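Local coordinates for putative PII-like nitrogen regulatory protein (Shewanella baltica, PDB 3CE8), which is of unknown function but, as a trimer of PII-like subunits, is probably related to the nitrogen regulatory proteins, at residues Gln24-Ile29 against Tyr108-Ile113; Ile29-Ile34 against Arg76-Phe81; Gly50-Asn55 against Lys80-His85. One frame throughout, in Å; residues are numbered along the deposited sequence.

Contact 1 (Gln24-Ile29 against Tyr108-Ile113)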
loop_
_atom_site.group_PDB
_atom_site.type_symbol
_atom_site.label_atom_id
_atom_site.label_comp_id
_atom_site.label_asym_id
_atom_site.label_seq_id
_atom_site.Cartn_x
_atom_site.Cartn_y
_atom_site.Cartn_z
ATOM N N GLN A 24 -8.993 -2.722 -10.034
ATOM C CA GLN A 24 -8.860 -1.838 -8.893
ATOM C C GLN A 24 -8.475 -2.669 -7.674
ATOM O O GLN A 24 -8.662 -3.874 -7.660
ATOM C CB GLN A 24 -10.141 -1.029 -8.701
ATOM C CG GLN A 24 -11.362 -1.870 -8.527
ATOM C CD GLN A 24 -12.625 -1.045 -8.360
ATOM O OE1 GLN A 24 -12.732 0.064 -8.912
ATOM N NE2 GLN A 24 -13.611 -1.598 -7.596
ATOM N N LEU A 25 -7.891 -2.014 -6.690
ATOM C CA LEU A 25 -7.393 -2.689 -5.499
ATOM C C LEU A 25 -8.273 -2.486 -4.271
ATOM O O LEU A 25 -8.504 -1.377 -3.869
ATOM C CB LEU A 25 -5.969 -2.166 -5.201
ATOM C CG LEU A 25 -5.150 -2.891 -4.143
ATOM C CD1 LEU A 25 -4.811 -4.280 -4.680
ATOM C CD2 LEU A 25 -3.886 -2.079 -3.725
ATOM N N LEU A 26 -8.788 -3.558 -3.705
ATOM C CA LEU A 26 -9.516 -3.448 -2.438
ATOM C C LEU A 26 -8.552 -3.660 -1.312
ATOM O O LEU A 26 -7.804 -4.630 -1.301
ATOM C CB LEU A 26 -10.629 -4.495 -2.308
ATOM C CG LEU A 26 -11.335 -4.589 -0.953
ATOM C CD1 LEU A 26 -12.166 -3.351 -0.627
ATOM C CD2 LEU A 26 -12.217 -5.801 -1.045
ATOM N N VAL A 27 -8.519 -2.689 -0.416
ATOM C CA VAL A 27 -7.702 -2.781 0.808
ATOM C C VAL A 27 -8.677 -2.839 1.956
ATOM O O VAL A 27 -9.596 -2.018 2.089
ATOM C CB VAL A 27 -6.746 -1.602 1.031
ATOM C CG1 VAL A 27 -6.017 -1.798 2.365
ATOM C CG2 VAL A 27 -5.774 -1.486 -0.147
ATOM N N LEU A 28 -8.456 -3.854 2.770
ATOM C CA LEU A 28 -9.357 -4.224 3.881
ATOM C C LEU A 28 -8.571 -4.460 5.159
ATOM O O LEU A 28 -7.628 -5.243 5.168
ATOM C CB LEU A 28 -10.108 -5.498 3.450
ATOM C CG LEU A 28 -11.002 -6.220 4.446
ATOM C CD1 LEU A 28 -12.238 -5.399 4.818
ATOM C CD2 LEU A 28 -11.394 -7.542 3.817
ATOM N N ILE A 29 -8.931 -3.727 6.210
ATOM C CA ILE A 29 -8.268 -3.834 7.520
ATOM C C ILE A 29 -9.179 -4.650 8.417
ATOM O O ILE A 29 -10.137 -4.138 8.988
ATOM C CB ILE A 29 -7.954 -2.451 8.143
ATOM C CG1 ILE A 29 -7.183 -1.591 7.137
ATOM C CG2 ILE A 29 -7.165 -2.586 9.416
ATOM C CD1 ILE A 29 -6.028 -2.321 6.511
ATOM N N TYR A 108 -12.327 -0.410 4.995
ATOM C CA TYR A 108 -11.818 -0.706 3.665
ATOM C C TYR A 108 -11.756 0.513 2.797
ATOM O O TYR A 108 -12.347 1.550 3.080
ATOM C CB TYR A 108 -12.678 -1.746 2.949
ATOM C CG TYR A 108 -13.956 -1.162 2.382
ATOM C CD1 TYR A 108 -15.048 -0.943 3.179
ATOM C CD2 TYR A 108 -14.054 -0.815 1.052
ATOM C CE1 TYR A 108 -16.232 -0.390 2.671
ATOM C CE2 TYR A 108 -15.224 -0.261 0.531
ATOM C CZ TYR A 108 -16.309 -0.050 1.342
ATOM O OH TYR A 108 -17.479 0.501 0.842
ATOM N N TRP A 109 -10.962 0.359 1.759
ATOM C CA TRP A 109 -10.863 1.353 0.704
ATOM C C TRP A 109 -10.464 0.714 -0.607
ATOM O O TRP A 109 -9.972 -0.382 -0.639
ATOM C CB TRP A 109 -10.017 2.575 1.072
ATOM C CG TRP A 109 -8.645 2.298 1.419
ATOM C CD1 TRP A 109 -7.564 2.306 0.590
ATOM C CD2 TRP A 109 -8.154 1.993 2.728
ATOM N NE1 TRP A 109 -6.406 1.992 1.312
ATOM C CE2 TRP A 109 -6.748 1.785 2.618
ATOM C CE3 TRP A 109 -8.768 1.854 3.985
ATOM C CZ2 TRP A 109 -5.954 1.451 3.703
ATOM C CZ3 TRP A 109 -7.966 1.519 5.081
ATOM C CH2 TRP A 109 -6.571 1.324 4.924
ATOM N N ILE A 110 -10.837 1.387 -1.690
ATOM C CA ILE A 110 -10.631 0.895 -3.061
ATOM C C ILE A 110 -9.858 1.939 -3.795
ATOM O O ILE A 110 -10.170 3.130 -3.745
ATOM C CB ILE A 110 -11.982 0.614 -3.816
ATOM C CG1 ILE A 110 -12.862 -0.385 -3.015
ATOM C CG2 ILE A 110 -11.684 0.099 -5.206
ATOM C CD1 ILE A 110 -14.139 -0.772 -3.684
HETATM N N MSE A 111 -8.795 1.489 -4.436
HETATM C CA MSE A 111 -7.885 2.400 -5.127
HETATM C C MSE A 111 -7.759 2.028 -6.562
HETATM O O MSE A 111 -7.854 0.863 -6.919
HETATM C CB MSE A 111 -6.503 2.323 -4.509
HETATM C CG MSE A 111 -6.590 2.336 -3.009
HETATM SE SE MSE A 111 -4.900 2.406 -2.125
HETATM C CE MSE A 111 -4.439 4.181 -2.637
ATOM N N PRO A 112 -7.530 3.027 -7.391
ATOM C CA PRO A 112 -7.368 2.741 -8.776
ATOM C C PRO A 112 -5.991 2.227 -9.078
ATOM O O PRO A 112 -5.001 2.548 -8.382
ATOM C CB PRO A 112 -7.580 4.101 -9.429
ATOM C CG PRO A 112 -7.144 5.069 -8.414
ATOM C CD PRO A 112 -7.399 4.458 -7.086
ATOM N N ILE A 113 -5.986 1.399 -10.118
ATOM C CA ILE A 113 -4.802 0.761 -10.716
ATOM C C ILE A 113 -4.700 1.194 -12.158
ATOM O O ILE A 113 -5.648 1.053 -12.904
ATOM C CB ILE A 113 -4.937 -0.754 -10.767
ATOM C CG1 ILE A 113 -4.934 -1.326 -9.361
ATOM C CG2 ILE A 113 -3.811 -1.345 -11.610
ATOM C CD1 ILE A 113 -3.961 -0.632 -8.479
#
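V27 and W109 pack side chain to side chain on one face of the sheet where the first strand of the ferredoxin-like fold pairs antiparallel with strand 106-112. V27 CB sits 3.8 Å from the centroid of the W109 five-membered ring, over its face in a CH-pi contact, while V27 CG1 reaches W109 CZ2 at 3.5 Å. With CG lodged between backbone N and carbonyl carbon (chi1 60°), the indole folds back across the neighbouring strand, and its CH2 lies 3.7 Å from I29 CG1. On the other face of the sheet, L26 CD1 touches the Y108 ring at CD2 (3.6 Å), and the amide carbon CD of Q24 rests against I110 CG2 (3.5 Å). Paired backbone bonds fix this register: V27 N to W109 O is short at 2.7 Å, W109 N returns to V27 O, and L25 and M111 exchange a second pair. Further out, Q24 NE2 is held by Q90 and H85, and Y108 OH by Q115 of the second subunit, whose strand continues the sheet beyond Y108-I110. W109 NE1 is buried with no hydrogen-bonding partner in the model; V27 CB lies 3.6 Å from it.

Contact 2 (Ile29-Ile34 against Arg76-Phe81)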
loop_
_atom_site.group_PDB
_atom_site.type_symbol
_atom_site.label_atom_id
_atom_site.label_comp_id
_atom_site.label_asym_id
_atom_site.label_seq_id
_atom_site.Cartn_x
_atom_site.Cartn_y
_atom_site.Cartn_z
ATOM N N ILE A 29 -8.931 -3.727 6.210
ATOM C CA ILE A 29 -8.268 -3.834 7.520
ATOM C C ILE A 29 -9.179 -4.650 8.417
ATOM O O ILE A 29 -10.137 -4.138 8.988
ATOM C CB ILE A 29 -7.954 -2.451 8.143
ATOM C CG1 ILE A 29 -7.183 -1.591 7.137
ATOM C CG2 ILE A 29 -7.165 -2.586 9.416
ATOM C CD1 ILE A 29 -6.028 -2.321 6.511
ATOM N N ALA A 30 -8.827 -5.929 8.513
ATOM C CA ALA A 30 -9.583 -6.969 9.200
ATOM C C ALA A 30 -8.992 -7.355 10.524
ATOM O O ALA A 30 -7.778 -7.383 10.743
ATOM C CB ALA A 30 -9.674 -8.209 8.310
ATOM N N GLN A 31 -9.888 -7.720 11.412
ATOM C CA GLN A 31 -9.477 -8.130 12.752
ATOM C C GLN A 31 -8.911 -9.522 12.618
ATOM O O GLN A 31 -9.303 -10.271 11.747
ATOM C CB GLN A 31 -10.651 -8.057 13.717
ATOM C CG GLN A 31 -11.559 -6.852 13.411
ATOM C CD GLN A 31 -12.460 -6.497 14.554
ATOM O OE1 GLN A 31 -12.008 -6.408 15.699
ATOM N NE2 GLN A 31 -13.742 -6.252 14.254
ATOM N N ASN A 32 -7.949 -9.838 13.461
ATOM C CA ASN A 32 -7.227 -11.119 13.367
ATOM C C ASN A 32 -8.090 -12.364 13.485
ATOM O O ASN A 32 -7.743 -13.408 12.945
ATOM C CB ASN A 32 -6.040 -11.185 14.350
ATOM C CG ASN A 32 -4.852 -10.310 13.894
ATOM O OD1 ASN A 32 -4.650 -10.071 12.694
ATOM N ND2 ASN A 32 -4.055 -9.853 14.854
ATOM N N ASP A 33 -9.240 -12.230 14.128
ATOM C CA ASP A 33 -10.136 -13.382 14.346
ATOM C C ASP A 33 -10.953 -13.820 13.108
ATOM O O ASP A 33 -11.262 -15.009 12.946
ATOM C CB ASP A 33 -11.022 -13.198 15.595
ATOM C CG ASP A 33 -11.898 -11.965 15.534
ATOM O OD1 ASP A 33 -12.023 -11.366 14.442
ATOM O OD2 ASP A 33 -12.467 -11.601 16.588
ATOM N N ILE A 34 -11.264 -12.882 12.224
ATOM C CA ILE A 34 -12.060 -13.215 11.011
ATOM C C ILE A 34 -11.148 -13.375 9.813
ATOM O O ILE A 34 -11.598 -13.486 8.675
ATOM C CB ILE A 34 -13.177 -12.187 10.655
ATOM C CG1 ILE A 34 -12.581 -10.789 10.446
ATOM C CG2 ILE A 34 -14.264 -12.202 11.692
ATOM C CD1 ILE A 34 -13.541 -9.767 9.823
ATOM N N ARG A 76 -4.327 -1.117 18.104
ATOM C CA ARG A 76 -4.170 -2.571 18.030
ATOM C C ARG A 76 -3.628 -3.109 16.703
ATOM O O ARG A 76 -3.327 -2.370 15.778
ATOM C CB ARG A 76 -5.521 -3.236 18.350
ATOM C CG ARG A 76 -5.870 -4.534 17.567
ATOM C CD ARG A 76 -6.994 -5.430 18.222
ATOM N NE ARG A 76 -8.353 -4.860 18.221
ATOM C CZ ARG A 76 -8.652 -3.559 18.145
ATOM N NH1 ARG A 76 -7.701 -2.629 18.118
ATOM N NH2 ARG A 76 -9.924 -3.175 18.139
ATOM N N GLU A 77 -3.561 -4.429 16.627
ATOM C CA GLU A 77 -2.992 -5.154 15.479
ATOM C C GLU A 77 -4.030 -5.843 14.602
ATOM O O GLU A 77 -4.903 -6.576 15.065
ATOM C CB GLU A 77 -1.976 -6.200 15.965
ATOM C CG GLU A 77 -1.167 -6.887 14.856
ATOM C CD GLU A 77 0.068 -6.072 14.430
ATOM O OE1 GLU A 77 0.549 -5.250 15.247
ATOM O OE2 GLU A 77 0.577 -6.265 13.298
ATOM N N PHE A 78 -3.894 -5.597 13.310
ATOM C CA PHE A 78 -4.802 -6.147 12.300
ATOM C C PHE A 78 -4.101 -6.821 11.155
ATOM O O PHE A 78 -2.897 -6.770 10.948
ATOM C CB PHE A 78 -5.689 -5.060 11.658
ATOM C CG PHE A 78 -6.431 -4.202 12.638
ATOM C CD1 PHE A 78 -5.816 -3.109 13.224
ATOM C CD2 PHE A 78 -7.746 -4.456 12.940
ATOM C CE1 PHE A 78 -6.484 -2.305 14.115
ATOM C CE2 PHE A 78 -8.427 -3.653 13.839
ATOM C CZ PHE A 78 -7.792 -2.580 14.420
ATOM N N CYS A 79 -4.958 -7.382 10.353
ATOM C CA CYS A 79 -4.551 -8.067 9.170
ATOM C C CYS A 79 -4.995 -7.224 7.991
ATOM O O CYS A 79 -6.151 -6.865 7.869
ATOM C CB CYS A 79 -5.181 -9.460 9.155
ATOM S SG CYS A 79 -4.699 -10.476 7.734
ATOM N N LYS A 80 -4.043 -6.889 7.139
ATOM C CA LYS A 80 -4.303 -6.079 5.969
ATOM C C LYS A 80 -4.204 -6.911 4.707
ATOM O O LYS A 80 -3.137 -7.429 4.306
ATOM C CB LYS A 80 -3.344 -4.887 5.913
ATOM C CG LYS A 80 -3.484 -3.930 4.718
ATOM C CD LYS A 80 -2.238 -3.024 4.660
ATOM C CE LYS A 80 -2.171 -2.049 3.513
ATOM N NZ LYS A 80 -0.836 -1.355 3.459
ATOM N N PHE A 81 -5.378 -6.988 4.102
ATOM C CA PHE A 81 -5.611 -7.693 2.858
ATOM C C PHE A 81 -5.614 -6.710 1.718
ATOM O O PHE A 81 -6.138 -5.606 1.827
ATOM C CB PHE A 81 -6.997 -8.368 2.846
ATOM C CG PHE A 81 -7.114 -9.615 3.726
ATOM C CD1 PHE A 81 -7.478 -9.516 5.059
ATOM C CD2 PHE A 81 -6.908 -10.882 3.193
ATOM C CE1 PHE A 81 -7.599 -10.648 5.831
ATOM C CE2 PHE A 81 -7.014 -12.010 3.974
ATOM C CZ PHE A 81 -7.364 -11.900 5.283
#
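The antiparallel pair of A30 and C79 belongs to the two central strands of the ferredoxin-like sheet, as the chain leads on toward helix 35-42. A30 N bonds to C79 O at 2.9 Å, and C79 N answers to A30 O. The A30 carbonyl oxygen also lies near the plane of the F78 ring, at its edge, with F78 CB 3.3 Å from A30 O. On one face of the sheet the two branches of I29 divide the work: the I29 side chain crosses that of F78 at about a right angle, CG2 3.7 Å from F78 CB, while CD1 rests on the aliphatic stem of K80, 3.5 Å from K80 CG. The K80 chain is fully extended, which carries its ammonium away from I29 and toward a bound phosphate. On the opposite face, A30 CB meets the edge of the F81 ring, 4.0 Å from F81 CE1.

Farther along the chain, N32 comes back to strand 76-81 from the turn before helix 35-42. Its CG stands opposite the carbonyl carbon (chi1 -74°), which brings OD1 to 3.6 Å from C79 CB; ND2 lies near the E77 carbonyl, at an angle too poor for a hydrogen bond. Replacing N32 by a glycine removes this amide and would probably open a gap between the turn and the backbone of E77-C79.

I34 then occupies the N-cap position of helix 35-42. That helix packs on the face bearing A30 and F81 through I38, with V39 also on F81 and K35 on C79; L53 of strand 50-60 reaches C79 and F81 from the other flank, and C106 of strand 106-112 touches A30.

Contact 3 (Gly50-Asn55 against Lys80-His85). With EDO (1,2-ethanediol), chain E.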
loop_
_atom_site.group_PDB
_atom_site.type_symbol
_atom_site.label_atom_id
_atom_site.label_comp_id
_atom_site.label_asym_id
_atom_site.label_seq_id
_atom_site.Cartn_x
_atom_site.Cartn_y
_atom_site.Cartn_z
ATOM N N GLY A 50 -5.742 -14.065 -7.252
ATOM C CA GLY A 50 -4.878 -14.131 -6.079
ATOM C C GLY A 50 -5.063 -12.881 -5.239
ATOM O O GLY A 50 -5.727 -11.939 -5.653
ATOM N N PHE A 51 -4.520 -12.916 -4.026
ATOM C CA PHE A 51 -4.534 -11.763 -3.069
ATOM C C PHE A 51 -3.367 -11.816 -2.123
ATOM O O PHE A 51 -2.670 -12.816 -2.040
ATOM C CB PHE A 51 -5.822 -11.674 -2.246
ATOM C CG PHE A 51 -6.121 -12.911 -1.439
ATOM C CD1 PHE A 51 -6.765 -13.994 -2.018
ATOM C CD2 PHE A 51 -5.755 -12.992 -0.102
ATOM C CE1 PHE A 51 -7.012 -15.132 -1.283
ATOM C CE2 PHE A 51 -6.010 -14.132 0.638
ATOM C CZ PHE A 51 -6.641 -15.197 0.052
ATOM N N SER A 52 -3.180 -10.721 -1.405
ATOM C CA SER A 52 -2.088 -10.653 -0.440
ATOM C C SER A 52 -2.573 -10.207 0.903
ATOM O O SER A 52 -3.611 -9.582 1.044
ATOM C CB SER A 52 -0.985 -9.696 -0.882
ATOM O OG SER A 52 -1.239 -8.367 -0.454
ATOM N N LEU A 53 -1.799 -10.547 1.908
ATOM C CA LEU A 53 -2.129 -10.131 3.271
ATOM C C LEU A 53 -0.915 -9.936 4.146
ATOM O O LEU A 53 0.048 -10.666 4.087
ATOM C CB LEU A 53 -3.089 -11.114 3.924
ATOM C CG LEU A 53 -2.606 -12.460 4.378
ATOM C CD1 LEU A 53 -2.006 -12.262 5.741
ATOM C CD2 LEU A 53 -3.782 -13.400 4.465
ATOM N N GLY A 54 -0.973 -8.878 4.920
ATOM C CA GLY A 54 0.097 -8.565 5.837
ATOM C C GLY A 54 -0.389 -8.006 7.151
ATOM O O GLY A 54 -1.502 -7.518 7.268
ATOM N N ASN A 55 0.468 -8.090 8.140
ATOM C CA ASN A 55 0.190 -7.536 9.464
ATOM C C ASN A 55 0.466 -6.042 9.521
ATOM O O ASN A 55 1.490 -5.572 9.052
ATOM C CB ASN A 55 1.024 -8.251 10.540
ATOM C CG ASN A 55 0.463 -9.628 10.897
ATOM O OD1 ASN A 55 -0.751 -9.908 10.743
ATOM N ND2 ASN A 55 1.339 -10.488 11.406
ATOM N N LYS A 80 -4.043 -6.889 7.139
ATOM C CA LYS A 80 -4.303 -6.079 5.969
ATOM C C LYS A 80 -4.204 -6.911 4.707
ATOM O O LYS A 80 -3.137 -7.429 4.306
ATOM C CB LYS A 80 -3.344 -4.887 5.913
ATOM C CG LYS A 80 -3.484 -3.930 4.718
ATOM C CD LYS A 80 -2.238 -3.024 4.660
ATOM C CE LYS A 80 -2.171 -2.049 3.513
ATOM N NZ LYS A 80 -0.836 -1.355 3.459
ATOM N N PHE A 81 -5.378 -6.988 4.102
ATOM C CA PHE A 81 -5.611 -7.693 2.858
ATOM C C PHE A 81 -5.614 -6.710 1.718
ATOM O O PHE A 81 -6.138 -5.606 1.827
ATOM C CB PHE A 81 -6.997 -8.368 2.846
ATOM C CG PHE A 81 -7.114 -9.615 3.726
ATOM C CD1 PHE A 81 -7.478 -9.516 5.059
ATOM C CD2 PHE A 81 -6.908 -10.882 3.193
ATOM C CE1 PHE A 81 -7.599 -10.648 5.831
ATOM C CE2 PHE A 81 -7.014 -12.010 3.974
ATOM C CZ PHE A 81 -7.364 -11.900 5.283
ATOM N N GLU A 82 -5.014 -7.136 0.624
ATOM C CA GLU A 82 -5.050 -6.387 -0.628
ATOM C C GLU A 82 -5.499 -7.338 -1.717
ATOM O O GLU A 82 -4.890 -8.397 -1.940
ATOM C CB GLU A 82 -3.703 -5.745 -0.948
ATOM C CG GLU A 82 -3.351 -4.652 0.037
ATOM C CD GLU A 82 -2.171 -3.795 -0.373
ATOM O OE1 GLU A 82 -1.503 -4.044 -1.398
ATOM O OE2 GLU A 82 -1.929 -2.824 0.343
ATOM N N ILE A 83 -6.598 -6.937 -2.350
ATOM C CA ILE A 83 -7.306 -7.738 -3.339
ATOM C C ILE A 83 -7.621 -7.018 -4.647
ATOM O O ILE A 83 -8.519 -6.192 -4.766
ATOM C CB ILE A 83 -8.633 -8.246 -2.732
ATOM C CG1 ILE A 83 -8.356 -8.871 -1.360
ATOM C CG2 ILE A 83 -9.373 -9.232 -3.673
ATOM C CD1 ILE A 83 -9.482 -8.662 -0.436
HETATM N N MSE A 84 -6.817 -7.365 -5.624
HETATM C CA MSE A 84 -6.968 -6.870 -6.979
HETATM C C MSE A 84 -8.166 -7.607 -7.553
HETATM O O MSE A 84 -8.299 -8.831 -7.408
HETATM C CB MSE A 84 -5.723 -7.136 -7.838
HETATM C CG MSE A 84 -5.806 -6.506 -9.211
HETATM SE SE MSE A 84 -5.539 -4.606 -9.081
HETATM C CE MSE A 84 -3.814 -4.628 -8.198
ATOM N N HIS A 85 -9.040 -6.840 -8.184
ATOM C CA HIS A 85 -10.250 -7.366 -8.763
ATOM C C HIS A 85 -10.805 -6.441 -9.831
ATOM O O HIS A 85 -10.538 -5.243 -9.813
ATOM C CB HIS A 85 -11.305 -7.509 -7.658
ATOM C CG HIS A 85 -11.729 -6.196 -7.060
ATOM N ND1 HIS A 85 -10.968 -5.521 -6.118
ATOM C CD2 HIS A 85 -12.824 -5.429 -7.280
ATOM C CE1 HIS A 85 -11.574 -4.386 -5.800
ATOM N NE2 HIS A 85 -12.697 -4.300 -6.493
HETATM C C1 EDO E . -3.019 -8.277 -4.957
HETATM O O1 EDO E . -2.376 -8.739 -3.764
HETATM C C2 EDO E . -3.073 -9.364 -6.015
HETATM O O2 EDO E . -4.445 -9.696 -5.941
HETATM O O HOH W 1 -6.816 -11.047 -8.401
#
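F51 packs against F81, I83 and the backbone of E82 where strand 50-60, an outer strand of this chain's ferredoxin-like sheet, runs antiparallel to strand 74-86. Followed outward, F51 CB lies 3.4 Å from E82 O and also touches I83 CG1. With CG between backbone N and carbonyl carbon (chi1 58°), the side chain lies beside that of F81, pointing the same way; F51 CD2 comes to the F81 edge, 4.1 Å from F81 CD2, and CE2 is equally near F81 CE2. The F51 ring stacks on F59 of the third subunit, whose strand extends the sheet past G50-L53. L53 CB instead sits over one F81 ring face in a CH-pi contact, and L53 CD2 reaches F81 CE2 at 3.6 Å.

Two pairs of backbone bonds join S52 to E82 and G54 to K80. Beyond S52, small molecules link G50 and M84: an ethanediol, probably from the crystallisation liquor, donates through O2 to G50 O (2.6 Å) and weakly accepts from M84 N, its O1 bonds to E82 O, and a water bridges G50 O and M84 O. On the face opposite the rings, K80 NZ and E82 OE2 form a long salt bridge (3.6 Å). Similarly long, weak ion pairs link K80 and E82 between subunits, and a bound phosphate lies about 3 Å from the K80 side chain, so these charges are likely to steady one another and to stay ionised.

Overall arrangement
Together the three contacts join all four strands of the sheet, in the order 106-112, 23-31, 74-86, 50-60. Contacts 1 and 2 share I29 and have centres about 15 Å apart; contacts 2 and 3 share K80 and F81, their centres about 11 Å apart. Contacts 1 and 3, whose centres lie about 9 Å apart, are stitched by probable backbone hydrogen bonds from I83 N to L26 O (2.8 Å) and from Q24 N to H85 O (3.0 Å). V27 of contact 1 also packs on K80, CG1 to CE 4.0 Å. The K80 side chain comes within about 3 Å of a bound phosphate, probably from the crystallisation liquor, and W109 within about 4 Å of an ethanediol, consistent with pockets along the subunit interfaces.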